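Local atomic coordinates of ABC transporter substrate-binding protein-branched chain amino acid transport (PDB entry 4GNR), a protein that binds isoleucine and, as the substrate-binding protein LivJ, probably delivers branched-chain amino acids to an ABC transporter for uptake. Residues V146-D151 against V173-F178; L141-V146 against F197-V202; G99-S104 against Q116-I121; A78-A83 against I103-T108. All coordinates share one frame; numbering follows the deposited sequence. Where two conformers were deposited one is given.

Contact 1 (V146-D151 against V173-F178); sequences VVLYTD and VADETF
Phe-178 and Tyr-149 form the aromatic part of this contact. The edge of Phe-178 points at the face of Tyr-149, a T-shaped pair with planes 72° apart. Phe-178 CD2 sits 3.8 Å from Tyr-149 CE1, above the middle of the ring. Phe-178 CG lies between its own N and carbonyl carbon (chi1 58°). This folds the ring back over the other strand, and one face covers the Thr-150 to Asp-151 peptide, with Phe-178 CZ 3.4 Å from Asp-151 N. Both side chains also touch Ile-212 of helix 206-218.

The backbone bonds are those of neighbouring parallel strands in a beta-alpha-beta unit, with helix 155-167 as the crossover. Leu-148 N donates to Ala-174 O at 2.9 Å, and Leu-148 O accepts from Glu-176 N. Thr-150 repeats this with Glu-176 O and Phe-178 N. The last bond is less regular, since Phe-178 N stands well above the carbonyl plane of Thr-150.

One water binds Tyr-149 OH at 2.6 Å and donates to Thr-177 O. On the face with Leu-148, another lies within hydrogen-bonding distance of Thr-150 OG1, Asp-175 OD1 and Glu-176 O, but cannot serve every acceptor near it. Asp-175 OD2 forms a salt bridge with Arg-165.

Contact 2 (L141-V146 against F197-V202); sequences LNAKKV and FDAIVV
Asp-198 meets the backbone of Lys-144 and Lys-145 with one carboxylate oxygen. The contact lies in the alpha/beta lobe of the periplasmic-binding-protein fold that holds the mixed sheet, where strand 145-151 starts beside strand 199-201. The approach to it is the loop after helix 126-139, where Asn-142 leaves the helix with positive phi.

Asp-198 CG is anti to its carbonyl carbon (chi1 -58°), which brings the carboxylate to the backbone N-H groups of Lys-144 and Lys-145. OD2 takes these two groups from different directions. Lys-144 N comes at 2.9 Å on the anti lone pair of Asp-198 OD2, by a bent bond of 132°. Lys-145 N is farther from Asp-198 OD2, at 3.2 Å, and comes from above the carboxylate plane. A water that also binds Asn-142 O donates to OD2 as well. Three donors on one oxygen, with a magnesium ion about 4 Å from the nearest side-chain atom, probably stabilise its negative charge. In the other direction, Asp-198 N donates to Lys-145 O at 2.9 Å.

Next to the carboxylate, Ala-143 CB presses on Asp-198 CB at 3.4 Å. Val-146 CG1 lies 4.3 Å from Ala-199 CB. The two lysine side chains lead away from the contact. Ala-199 N is buried here without a hydrogen-bonding partner. A second water donates to Leu-141 O and to Asp-198 O, the latter at 2.6 Å.

Contact 3 (G99-S104 against Q116-I121); sequences GVPLIS and QDYLFI
Tyr-118 lays one ring face against Gly-99 at the entry to two neighbouring parallel strands, 102-104 and 119-121. Strand 119-121 is the edge strand of the five-stranded sheet within the chain. Gly-99 ends helix 85-97 in a Schellman motif. Its CA stands 3.9 Å from the centroid of the Tyr-118 ring, a CH-pi contact displaced toward the rim. Tyr-118 CG is anti to its carbonyl carbon (chi1 -70°), which brings the ring across to this helix end. The ring edge faces Pro-101 N.

Further on, side chains alternate between the two faces of the sheet. Leu-102 and Leu-119 lie side by side and point the same way, with CD2 of Leu-102 3.6 Å from CD1 of Leu-119. On the other face, Ile-103 and Phe-120 cross at about a right angle, and Ile-103 CG1 meets Phe-120 CB at 4.0 Å. Helix 281-297 packs on Ile-103. The Phe-120 ring also stacks on His-329.

Backbone bonds join the strands. Leu-102 N donates to Tyr-118 O at 2.8 Å, and Phe-120 N to Leu-102 O. Ser-104 N closes the series on Phe-120 O. At the opposite end, one water donates to Gly-99 O at 2.7 Å and bonds to Tyr-118 OH.

Contact 4 (A78-A83 against I103-T108); sequences AVVGPA and ISPSAT. With ILE (isoleucine), chain B.
Val-80 and Ile-103 lie side by side in the tight, apolar part of this contact, their CG2 atoms 4.1 Å apart. Pro-105 crosses Val-80 at about a right angle and meets its CG1 through CG. Between the parallel strands, main-chain atoms bond. Ile-103 N donates to Val-79 O at 2.9 Å, and Gly-81 N to Ile-103 O. Gly-81 has positive phi (93°). The cis peptide before Pro-82 follows at once.

Toward the ligand, side-chain packing gives way to hydroxyl-carbonyl contacts. Even so, every touching residue is buried. Ser-104 OG is anti to its own N (chi1 171°), which points it at Pro-82 O. It donates to Pro-82 O at 2.7 Å, in the carbonyl plane. Ser-104 OG in turn accepts from Ala-107 N, an ST motif, and, at 3.3 Å, from Ser-106 N, an ST turn. Ser-106 OG lies 2.6 Å from Ala-83 O. Glu-27 OE2 competes with Ala-83 O for its one proton, and which of them receives it is not settled.

The loop ends at the bound isoleucine. Its ammonium N donates to Ser-106 O and to Thr-108 OG1, the latter at 2.8 Å. Thr-108 N donates to the ligand OXT at 2.9 Å in a nearly straight bond (166°). Ser-85, Tyr-205 and Asp-229 add further hydrogen bonds to the ligand. Loops at the C-terminal ends of parallel strands, holding an amino acid by its ammonium and carboxylate groups, are typical of amino-acid-binding members of the periplasmic binding protein family.

Contacts 3 and 4 share strand 102-104 in the five-stranded sheet; contacts 1 and 2 share strand 145-151 in the mixed sheet. The two groups do not touch: the nearest atoms of contacts 1 and 4 are about 12 Å apart. Contact 4 is wholly buried and lies closest to the chain centre, where strand pairing gives way to serine hydroxyls and ligand binding. Contact 3 is also buried, but relies on apolar side chains and rings. Contact 1 combines a buried aromatic pair with exposed polar residues on its outer strand. Contact 2 is partly buried and far from the centre, and a carboxylate does much of the joining there.

Contact 1 (V146-D151 against V173-F178)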
loop_
_atom_site.group_PDB
_atom_site.type_symbol
_atom_site.label_atom_id
_atom_site.label_comp_id
_atom_site.label_asym_id
_atom_site.label_seq_id
_atom_site.Cartn_x
_atom_site.Cartn_y
_atom_site.Cartn_z
ATOM N N VAL A 146 5.105 -18.137 -17.814
ATOM C CA VAL A 146 4.162 -17.610 -16.831
ATOM C C VAL A 146 2.867 -17.187 -17.517
ATOM O O VAL A 146 2.799 -16.979 -18.729
ATOM C CB VAL A 146 4.671 -16.337 -16.092
ATOM C CG1 VAL A 146 5.961 -16.632 -15.345
ATOM C CG2 VAL A 146 4.797 -15.163 -17.054
ATOM N N VAL A 147 1.835 -17.127 -16.682
ATOM C CA VAL A 147 0.575 -16.558 -17.021
ATOM C C VAL A 147 0.556 -15.155 -16.331
ATOM O O VAL A 147 0.944 -15.022 -15.197
ATOM C CB VAL A 147 -0.637 -17.342 -16.492
ATOM C CG1 VAL A 147 -1.933 -16.573 -16.675
ATOM C CG2 VAL A 147 -0.720 -18.711 -17.152
ATOM N N LEU A 148 0.099 -14.132 -17.041
ATOM C CA LEU A 148 -0.063 -12.755 -16.525
ATOM C C LEU A 148 -1.594 -12.522 -16.539
ATOM O O LEU A 148 -2.232 -12.661 -17.603
ATOM C CB LEU A 148 0.698 -11.739 -17.365
ATOM C CG LEU A 148 0.665 -10.279 -16.903
ATOM C CD1 LEU A 148 1.154 -10.116 -15.448
ATOM C CD2 LEU A 148 1.485 -9.411 -17.861
ATOM N N TYR A 149 -2.161 -12.152 -15.382
ATOM C CA TYR A 149 -3.641 -12.005 -15.216
ATOM C C TYR A 149 -3.842 -10.710 -14.458
ATOM O O TYR A 149 -3.572 -10.640 -13.273
ATOM C CB TYR A 149 -4.144 -13.266 -14.524
ATOM C CG TYR A 149 -5.648 -13.456 -14.445
ATOM C CD1 TYR A 149 -6.480 -13.085 -15.474
ATOM C CD2 TYR A 149 -6.195 -14.199 -13.425
ATOM C CE1 TYR A 149 -7.868 -13.368 -15.424
ATOM C CE2 TYR A 149 -7.558 -14.491 -13.373
ATOM C CZ TYR A 149 -8.386 -14.077 -14.373
ATOM O OH TYR A 149 -9.730 -14.372 -14.346
ATOM N N THR A 150 -4.370 -9.709 -15.144
ATOM C CA THR A 150 -4.387 -8.351 -14.613
ATOM C C THR A 150 -5.729 -7.649 -14.559
ATOM O O THR A 150 -6.592 -7.861 -15.423
ATOM C CB THR A 150 -3.455 -7.490 -15.591
ATOM O OG1 THR A 150 -2.175 -8.110 -15.736
ATOM C CG2 THR A 150 -3.267 -6.060 -15.160
ATOM N N ASP A 151 -5.885 -6.796 -13.537
ATOM C CA ASP A 151 -7.100 -5.967 -13.361
ATOM C C ASP A 151 -7.001 -4.888 -14.431
ATOM O O ASP A 151 -6.305 -3.888 -14.267
ATOM C CB ASP A 151 -7.135 -5.342 -11.960
ATOM C CG ASP A 151 -8.364 -4.469 -11.705
ATOM O OD1 ASP A 151 -9.180 -4.256 -12.647
ATOM O OD2 ASP A 151 -8.472 -3.998 -10.522
ATOM N N VAL A 173 2.730 -17.200 -21.568
ATOM C CA VAL A 173 1.887 -18.174 -22.306
ATOM C C VAL A 173 0.415 -17.805 -22.375
ATOM O O VAL A 173 -0.321 -18.344 -23.208
ATOM C CB VAL A 173 2.081 -19.610 -21.793
ATOM C CG1 VAL A 173 3.544 -20.032 -21.949
ATOM C CG2 VAL A 173 1.579 -19.811 -20.388
ATOM N N ALA A 174 -0.022 -16.927 -21.484
ATOM C CA ALA A 174 -1.395 -16.443 -21.485
ATOM C C ALA A 174 -1.309 -15.068 -20.810
ATOM O O ALA A 174 -0.652 -14.910 -19.784
ATOM C CB ALA A 174 -2.382 -17.379 -20.768
ATOM N N ASP A 175 -1.977 -14.081 -21.394
ATOM C CA ASP A 175 -1.961 -12.685 -20.900
ATOM C C ASP A 175 -3.447 -12.344 -20.945
ATOM O O ASP A 175 -4.001 -12.014 -22.002
ATOM C CB ASP A 175 -1.065 -11.845 -21.835
ATOM C CG ASP A 175 -0.648 -10.496 -21.255
ATOM O OD1 ASP A 175 -1.289 -9.972 -20.334
ATOM O OD2 ASP A 175 0.347 -9.929 -21.765
ATOM N N GLU A 176 -4.085 -12.728 -19.820
ATOM C CA GLU A 176 -5.556 -12.625 -19.553
ATOM C C GLU A 176 -5.967 -11.484 -18.608
ATOM O O GLU A 176 -5.150 -10.955 -17.836
ATOM C CB GLU A 176 -6.085 -13.952 -19.001
ATOM C CG GLU A 176 -5.825 -15.158 -19.895
ATOM C CD GLU A 176 -6.587 -15.143 -21.215
ATOM O OE1 GLU A 176 -7.737 -14.649 -21.273
ATOM O OE2 GLU A 176 -6.072 -15.724 -22.187
ATOM N N THR A 177 -7.254 -11.155 -18.654
ATOM C CA THR A 177 -7.778 -10.050 -17.847
ATOM C C THR A 177 -9.016 -10.295 -17.036
ATOM O O THR A 177 -9.774 -11.261 -17.290
ATOM C CB THR A 177 -8.167 -8.813 -18.752
ATOM O OG1 THR A 177 -9.200 -9.175 -19.682
ATOM C CG2 THR A 177 -6.960 -8.286 -19.498
ATOM N N PHE A 178 -9.161 -9.430 -16.015
ATOM C CA PHE A 178 -10.375 -9.453 -15.203
ATOM C C PHE A 178 -10.574 -7.950 -14.883
ATOM O O PHE A 178 -9.753 -7.100 -15.257
ATOM C CB PHE A 178 -10.304 -10.255 -13.924
ATOM C CG PHE A 178 -9.212 -9.797 -12.983
ATOM C CD1 PHE A 178 -9.461 -8.894 -11.946
ATOM C CD2 PHE A 178 -7.921 -10.294 -13.133
ATOM C CE1 PHE A 178 -8.444 -8.493 -11.121
ATOM C CE2 PHE A 178 -6.910 -9.901 -12.284
ATOM C CZ PHE A 178 -7.171 -9.002 -11.280
HETATM O O HOH W 1 -11.331 -13.103 -15.974
HETATM O O HOH W 2 -2.732 -9.442 -18.185
#

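Contact 2 (L141-V146 against F197-V202)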
loop_
_atom_site.group_PDB
_atom_site.type_symbol
_atom_site.label_atom_id
_atom_site.label_comp_id
_atom_site.label_asym_id
_atom_site.label_seq_id
_atom_site.Cartn_x
_atom_site.Cartn_y
_atom_site.Cartn_z
ATOM N N LEU A 141 11.777 -18.551 -8.363
ATOM C CA LEU A 141 10.690 -19.531 -8.670
ATOM C C LEU A 141 11.025 -20.367 -9.897
ATOM O O LEU A 141 10.283 -21.283 -10.273
ATOM C CB LEU A 141 9.307 -18.884 -8.791
ATOM C CG LEU A 141 8.802 -18.212 -7.524
ATOM C CD1 LEU A 141 7.415 -17.611 -7.747
ATOM C CD2 LEU A 141 8.778 -19.158 -6.347
ATOM N N ASN A 142 12.138 -20.006 -10.526
ATOM C CA ASN A 142 12.672 -20.691 -11.713
ATOM C C ASN A 142 11.604 -20.909 -12.778
ATOM O O ASN A 142 11.356 -22.025 -13.265
ATOM C CB ASN A 142 13.363 -21.989 -11.295
ATOM C CG ASN A 142 14.570 -21.739 -10.395
ATOM O OD1 ASN A 142 15.363 -20.830 -10.628
ATOM N ND2 ASN A 142 14.733 -22.579 -9.382
ATOM N N ALA A 143 10.912 -19.815 -13.068
ATOM C CA ALA A 143 9.868 -19.813 -14.101
ATOM C C ALA A 143 10.224 -19.296 -15.502
ATOM O O ALA A 143 10.441 -18.107 -15.679
ATOM C CB ALA A 143 8.652 -19.020 -13.550
ATOM N N LYS A 144 10.280 -20.207 -16.476
ATOM C CA LYS A 144 10.555 -19.876 -17.882
ATOM C C LYS A 144 9.256 -19.575 -18.654
ATOM O O LYS A 144 9.291 -19.053 -19.766
ATOM C CB LYS A 144 11.326 -20.996 -18.568
ATOM C CG LYS A 144 12.681 -21.284 -17.930
ATOM C CD LYS A 144 13.456 -22.366 -18.676
ATOM C CE LYS A 144 13.783 -21.959 -20.106
ATOM N NZ LYS A 144 14.643 -20.747 -20.164
ATOM N N LYS A 145 8.113 -19.900 -18.068
ATOM C CA LYS A 145 6.821 -19.615 -18.708
ATOM C C LYS A 145 5.876 -19.195 -17.587
ATOM O O LYS A 145 5.850 -19.822 -16.539
ATOM C CB LYS A 145 6.250 -20.798 -19.507
ATOM C CG LYS A 145 7.085 -21.258 -20.694
ATOM C CD LYS A 145 6.439 -22.453 -21.396
ATOM C CE LYS A 145 7.269 -22.956 -22.563
ATOM N NZ LYS A 145 6.664 -24.147 -23.225
ATOM N N VAL A 146 5.105 -18.137 -17.814
ATOM C CA VAL A 146 4.162 -17.610 -16.831
ATOM C C VAL A 146 2.867 -17.187 -17.517
ATOM O O VAL A 146 2.799 -16.979 -18.729
ATOM C CB VAL A 146 4.671 -16.337 -16.092
ATOM C CG1 VAL A 146 5.961 -16.632 -15.345
ATOM C CG2 VAL A 146 4.797 -15.163 -17.054
ATOM N N PHE A 197 2.645 -23.930 -17.251
ATOM C CA PHE A 197 3.146 -22.599 -16.807
ATOM C C PHE A 197 3.784 -22.915 -15.488
ATOM O O PHE A 197 3.467 -23.942 -14.881
ATOM C CB PHE A 197 2.114 -21.462 -16.712
ATOM C CG PHE A 197 0.937 -21.825 -15.932
ATOM C CD1 PHE A 197 0.931 -21.725 -14.561
ATOM C CD2 PHE A 197 -0.169 -22.327 -16.567
ATOM C CE1 PHE A 197 -0.166 -22.118 -13.846
ATOM C CE2 PHE A 197 -1.255 -22.723 -15.868
ATOM C CZ PHE A 197 -1.265 -22.624 -14.510
ATOM N N ASP A 198 4.673 -22.021 -15.065
ATOM C CA ASP A 198 5.408 -22.199 -13.825
ATOM C C ASP A 198 4.904 -21.273 -12.716
ATOM O O ASP A 198 5.204 -21.478 -11.556
ATOM C CB ASP A 198 6.894 -21.919 -14.082
ATOM C CG ASP A 198 7.485 -22.819 -15.146
ATOM O OD1 ASP A 198 7.178 -24.020 -15.156
ATOM O OD2 ASP A 198 8.311 -22.337 -15.951
ATOM N N ALA A 199 4.175 -20.224 -13.080
ATOM C CA ALA A 199 3.635 -19.266 -12.115
ATOM C C ALA A 199 2.580 -18.417 -12.787
ATOM O O ALA A 199 2.564 -18.308 -14.029
ATOM C CB ALA A 199 4.765 -18.369 -11.549
ATOM N N ILE A 200 1.710 -17.850 -11.952
ATOM C CA ILE A 200 0.688 -16.922 -12.409
ATOM C C ILE A 200 0.939 -15.586 -11.664
ATOM O O ILE A 200 0.972 -15.577 -10.447
ATOM C CB ILE A 200 -0.749 -17.374 -12.096
ATOM C CG1 ILE A 200 -1.009 -18.791 -12.617
ATOM C CG2 ILE A 200 -1.733 -16.388 -12.699
ATOM C CD1 ILE A 200 -2.435 -19.284 -12.313
ATOM N N VAL A 201 1.170 -14.523 -12.410
ATOM C CA VAL A 201 1.400 -13.176 -11.859
ATOM C C VAL A 201 0.062 -12.439 -11.941
ATOM O O VAL A 201 -0.501 -12.344 -13.028
ATOM C CB VAL A 201 2.513 -12.451 -12.630
ATOM C CG1 VAL A 201 2.644 -11.024 -12.156
ATOM C CG2 VAL A 201 3.852 -13.180 -12.450
ATOM N N VAL A 202 -0.418 -11.930 -10.798
ATOM C CA VAL A 202 -1.737 -11.309 -10.696
ATOM C C VAL A 202 -1.683 -9.903 -10.095
ATOM O O VAL A 202 -1.838 -9.718 -8.894
ATOM C CB VAL A 202 -2.715 -12.189 -9.852
ATOM C CG1 VAL A 202 -4.135 -11.587 -9.835
ATOM C CG2 VAL A 202 -2.757 -13.639 -10.381
HETATM O O HOH W 3 7.427 -22.191 -10.324
HETATM O O HOH W 4 10.616 -23.226 -15.829
#

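Contact 3 (G99-S104 against Q116-I121)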
loop_
_atom_site.group_PDB
_atom_site.type_symbol
_atom_site.label_atom_id
_atom_site.label_comp_id
_atom_site.label_asym_id
_atom_site.label_seq_id
_atom_site.Cartn_x
_atom_site.Cartn_y
_atom_site.Cartn_z
ATOM N N GLY A 99 -3.004 24.855 -0.320
ATOM C CA GLY A 99 -1.627 24.872 0.186
ATOM C C GLY A 99 -1.416 23.961 1.394
ATOM O O GLY A 99 -0.630 24.283 2.303
ATOM N N VAL A 100 -2.099 22.810 1.393
ATOM C CA VAL A 100 -2.019 21.832 2.472
ATOM C C VAL A 100 -1.294 20.575 1.974
ATOM O O VAL A 100 -1.710 19.985 0.998
ATOM C CB VAL A 100 -3.446 21.484 2.985
ATOM C CG1 VAL A 100 -3.371 20.361 4.010
ATOM C CG2 VAL A 100 -4.114 22.714 3.570
ATOM N N PRO A 101 -0.228 20.143 2.672
ATOM C CA PRO A 101 0.437 18.929 2.228
ATOM C C PRO A 101 -0.426 17.690 2.507
ATOM O O PRO A 101 -1.064 17.570 3.550
ATOM C CB PRO A 101 1.731 18.913 3.065
ATOM C CG PRO A 101 1.359 19.650 4.330
ATOM C CD PRO A 101 0.387 20.725 3.880
ATOM N N LEU A 102 -0.348 16.756 1.567
ATOM C CA LEU A 102 -1.041 15.485 1.632
ATOM C C LEU A 102 0.008 14.396 1.463
ATOM O O LEU A 102 0.805 14.436 0.508
ATOM C CB LEU A 102 -2.128 15.418 0.558
ATOM C CG LEU A 102 -3.032 14.166 0.580
ATOM C CD1 LEU A 102 -4.440 14.501 0.087
ATOM C CD2 LEU A 102 -2.442 13.004 -0.185
ATOM N N ILE A 103 0.018 13.448 2.403
ATOM C CA ILE A 103 0.923 12.318 2.316
ATOM C C ILE A 103 0.111 11.042 2.177
ATOM O O ILE A 103 -0.739 10.725 3.031
ATOM C CB ILE A 103 1.925 12.238 3.517
ATOM C CG1 ILE A 103 2.868 11.042 3.343
ATOM C CG2 ILE A 103 1.232 12.225 4.882
ATOM C CD1 ILE A 103 4.098 11.123 4.239
ATOM N N SER A 104 0.328 10.325 1.075
ATOM C CA SER A 104 -0.227 8.982 0.930
ATOM C C SER A 104 0.826 7.995 1.425
ATOM O O SER A 104 1.949 7.969 0.890
ATOM C CB SER A 104 -0.559 8.598 -0.501
ATOM O OG SER A 104 -0.886 7.215 -0.538
ATOM N N GLN A 116 4.450 18.001 -8.016
ATOM C CA GLN A 116 3.439 18.188 -6.961
ATOM C C GLN A 116 4.078 18.695 -5.697
ATOM O O GLN A 116 4.542 17.912 -4.867
ATOM C CB GLN A 116 2.725 16.854 -6.714
ATOM C CG GLN A 116 1.978 16.289 -7.909
ATOM C CD GLN A 116 0.667 16.969 -8.220
ATOM O OE1 GLN A 116 0.305 17.979 -7.624
ATOM N NE2 GLN A 116 -0.065 16.414 -9.173
ATOM N N ASP A 117 4.095 20.000 -5.509
ATOM C CA ASP A 117 4.777 20.513 -4.348
ATOM C C ASP A 117 4.070 20.142 -3.024
ATOM O O ASP A 117 4.705 20.209 -1.974
ATOM C CB ASP A 117 4.962 22.009 -4.497
ATOM C CG ASP A 117 6.099 22.530 -3.674
ATOM O OD1 ASP A 117 7.128 21.830 -3.578
ATOM O OD2 ASP A 117 5.995 23.663 -3.189
ATOM N N TYR A 118 2.784 19.752 -3.075
ATOM C CA TYR A 118 2.043 19.397 -1.870
ATOM C C TYR A 118 1.756 17.916 -1.705
ATOM O O TYR A 118 0.985 17.561 -0.817
ATOM C CB TYR A 118 0.762 20.247 -1.759
ATOM C CG TYR A 118 1.105 21.693 -1.449
ATOM C CD1 TYR A 118 1.258 22.099 -0.135
ATOM C CD2 TYR A 118 1.352 22.625 -2.445
ATOM C CE1 TYR A 118 1.631 23.380 0.193
ATOM C CE2 TYR A 118 1.724 23.947 -2.126
ATOM C CZ TYR A 118 1.867 24.292 -0.802
ATOM O OH TYR A 118 2.239 25.578 -0.462
ATOM N N LEU A 119 2.342 17.051 -2.522
ATOM C CA LEU A 119 2.141 15.613 -2.386
ATOM C C LEU A 119 3.433 14.928 -1.946
ATOM O O LEU A 119 4.513 15.217 -2.470
ATOM C CB LEU A 119 1.691 14.973 -3.694
ATOM C CG LEU A 119 1.337 13.477 -3.624
ATOM C CD1 LEU A 119 0.158 13.214 -2.702
ATOM C CD2 LEU A 119 1.036 12.950 -5.019
ATOM N N PHE A 120 3.283 13.997 -1.004
ATOM C CA PHE A 120 4.366 13.148 -0.527
ATOM C C PHE A 120 3.893 11.704 -0.595
ATOM O O PHE A 120 2.722 11.428 -0.311
ATOM C CB PHE A 120 4.784 13.504 0.904
ATOM C CG PHE A 120 5.323 14.899 0.993
ATOM C CD1 PHE A 120 4.463 15.992 1.066
ATOM C CD2 PHE A 120 6.688 15.141 0.917
ATOM C CE1 PHE A 120 4.950 17.291 1.064
ATOM C CE2 PHE A 120 7.179 16.434 0.922
ATOM C CZ PHE A 120 6.311 17.508 1.006
ATOM N N ILE A 121 4.796 10.786 -0.926
ATOM C CA ILE A 121 4.474 9.354 -1.046
ATOM C C ILE A 121 5.416 8.574 -0.138
ATOM O O ILE A 121 6.632 8.694 -0.251
ATOM C CB ILE A 121 4.575 8.876 -2.502
ATOM C CG1 ILE A 121 3.561 9.584 -3.398
ATOM C CG2 ILE A 121 4.432 7.372 -2.583
ATOM C CD1 ILE A 121 2.167 9.272 -3.097
HETATM O O HOH W 5 0.870 26.535 1.849
#

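Contact 4 (A78-A83 against I103-T108)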
loop_
_atom_site.group_PDB
_atom_site.type_symbol
_atom_site.label_atom_id
_atom_site.label_comp_id
_atom_site.label_asym_id
_atom_site.label_seq_id
_atom_site.Cartn_x
_atom_site.Cartn_y
_atom_site.Cartn_z
ATOM N N ALA A 78 -2.661 19.416 7.488
ATOM C CA ALA A 78 -2.042 18.345 6.703
ATOM C C ALA A 78 -3.077 17.239 6.553
ATOM O O ALA A 78 -3.965 17.131 7.408
ATOM C CB ALA A 78 -0.804 17.805 7.409
ATOM N N VAL A 79 -2.936 16.427 5.511
ATOM C CA VAL A 79 -3.838 15.300 5.273
ATOM C C VAL A 79 -2.988 14.028 5.111
ATOM O O VAL A 79 -1.978 14.044 4.417
ATOM C CB VAL A 79 -4.679 15.504 4.003
ATOM C CG1 VAL A 79 -5.554 14.278 3.702
ATOM C CG2 VAL A 79 -5.560 16.759 4.122
ATOM N N VAL A 80 -3.431 12.963 5.789
ATOM C CA VAL A 80 -2.839 11.620 5.663
ATOM C C VAL A 80 -3.875 10.758 4.931
ATOM O O VAL A 80 -5.037 10.696 5.347
ATOM C CB VAL A 80 -2.447 11.021 7.004
ATOM C CG1 VAL A 80 -1.731 9.688 6.799
ATOM C CG2 VAL A 80 -1.573 11.973 7.798
ATOM N N GLY A 81 -3.427 10.059 3.886
ATOM C CA GLY A 81 -4.308 9.314 3.007
ATOM C C GLY A 81 -4.699 10.194 1.817
ATOM O O GLY A 81 -4.572 11.415 1.886
ATOM N N PRO A 82 -5.268 9.597 0.755
ATOM C CA PRO A 82 -5.687 8.203 0.651
ATOM C C PRO A 82 -4.607 7.134 0.585
ATOM O O PRO A 82 -3.417 7.416 0.427
ATOM C CB PRO A 82 -6.497 8.176 -0.670
ATOM C CG PRO A 82 -6.967 9.605 -0.843
ATOM C CD PRO A 82 -5.805 10.407 -0.353
ATOM N N ALA A 83 -5.061 5.901 0.712
ATOM C CA ALA A 83 -4.185 4.736 0.630
ATOM C C ALA A 83 -3.844 4.323 -0.811
ATOM O O ALA A 83 -2.751 3.814 -1.076
ATOM C CB ALA A 83 -4.847 3.533 1.323
ATOM N N ILE A 103 0.018 13.448 2.403
ATOM C CA ILE A 103 0.923 12.318 2.316
ATOM C C ILE A 103 0.111 11.042 2.177
ATOM O O ILE A 103 -0.739 10.725 3.031
ATOM C CB ILE A 103 1.925 12.238 3.517
ATOM C CG1 ILE A 103 2.868 11.042 3.343
ATOM C CG2 ILE A 103 1.232 12.225 4.882
ATOM C CD1 ILE A 103 4.098 11.123 4.239
ATOM N N SER A 104 0.328 10.325 1.075
ATOM C CA SER A 104 -0.227 8.982 0.930
ATOM C C SER A 104 0.826 7.995 1.425
ATOM O O SER A 104 1.949 7.969 0.890
ATOM C CB SER A 104 -0.559 8.598 -0.501
ATOM O OG SER A 104 -0.886 7.215 -0.538
ATOM N N PRO A 105 0.506 7.183 2.432
ATOM C CA PRO A 105 1.503 6.215 2.883
ATOM C C PRO A 105 1.878 5.162 1.838
ATOM O O PRO A 105 2.972 4.610 1.898
ATOM C CB PRO A 105 0.773 5.513 4.069
ATOM C CG PRO A 105 -0.240 6.535 4.555
ATOM C CD PRO A 105 -0.711 7.185 3.263
ATOM N N SER A 106 0.964 4.931 0.881
ATOM C CA SER A 106 1.001 3.683 0.113
ATOM C C SER A 106 0.643 3.742 -1.355
ATOM O O SER A 106 0.628 2.687 -1.995
ATOM C CB SER A 106 0.023 2.702 0.818
ATOM O OG SER A 106 -1.252 3.328 1.006
ATOM N N ALA A 107 0.395 4.924 -1.919
ATOM C CA ALA A 107 0.028 5.021 -3.359
ATOM C C ALA A 107 1.307 4.829 -4.188
ATOM O O ALA A 107 2.198 5.668 -4.155
ATOM C CB ALA A 107 -0.632 6.343 -3.649
ATOM N N THR A 108 1.347 3.746 -4.961
ATOM C CA THR A 108 2.536 3.325 -5.696
ATOM C C THR A 108 2.588 3.743 -7.159
ATOM O O THR A 108 3.580 3.455 -7.849
ATOM C CB THR A 108 2.669 1.781 -5.601
ATOM O OG1 THR A 108 1.444 1.189 -6.060
ATOM C CG2 THR A 108 2.953 1.316 -4.173
HETATM N N ILE B . -0.167 0.457 -3.828
HETATM C CA ILE B . -1.625 0.340 -4.110
HETATM C C ILE B . -2.105 1.617 -4.790
HETATM O O ILE B . -3.305 1.692 -5.130
HETATM C CB ILE B . -2.451 -0.169 -2.890
HETATM C CG1 ILE B . -2.085 0.579 -1.629
HETATM C CG2 ILE B . -2.315 -1.761 -2.577
HETATM C CD1 ILE B . -2.935 0.167 -0.448
HETATM O OXT ILE B . -1.262 2.511 -5.009
#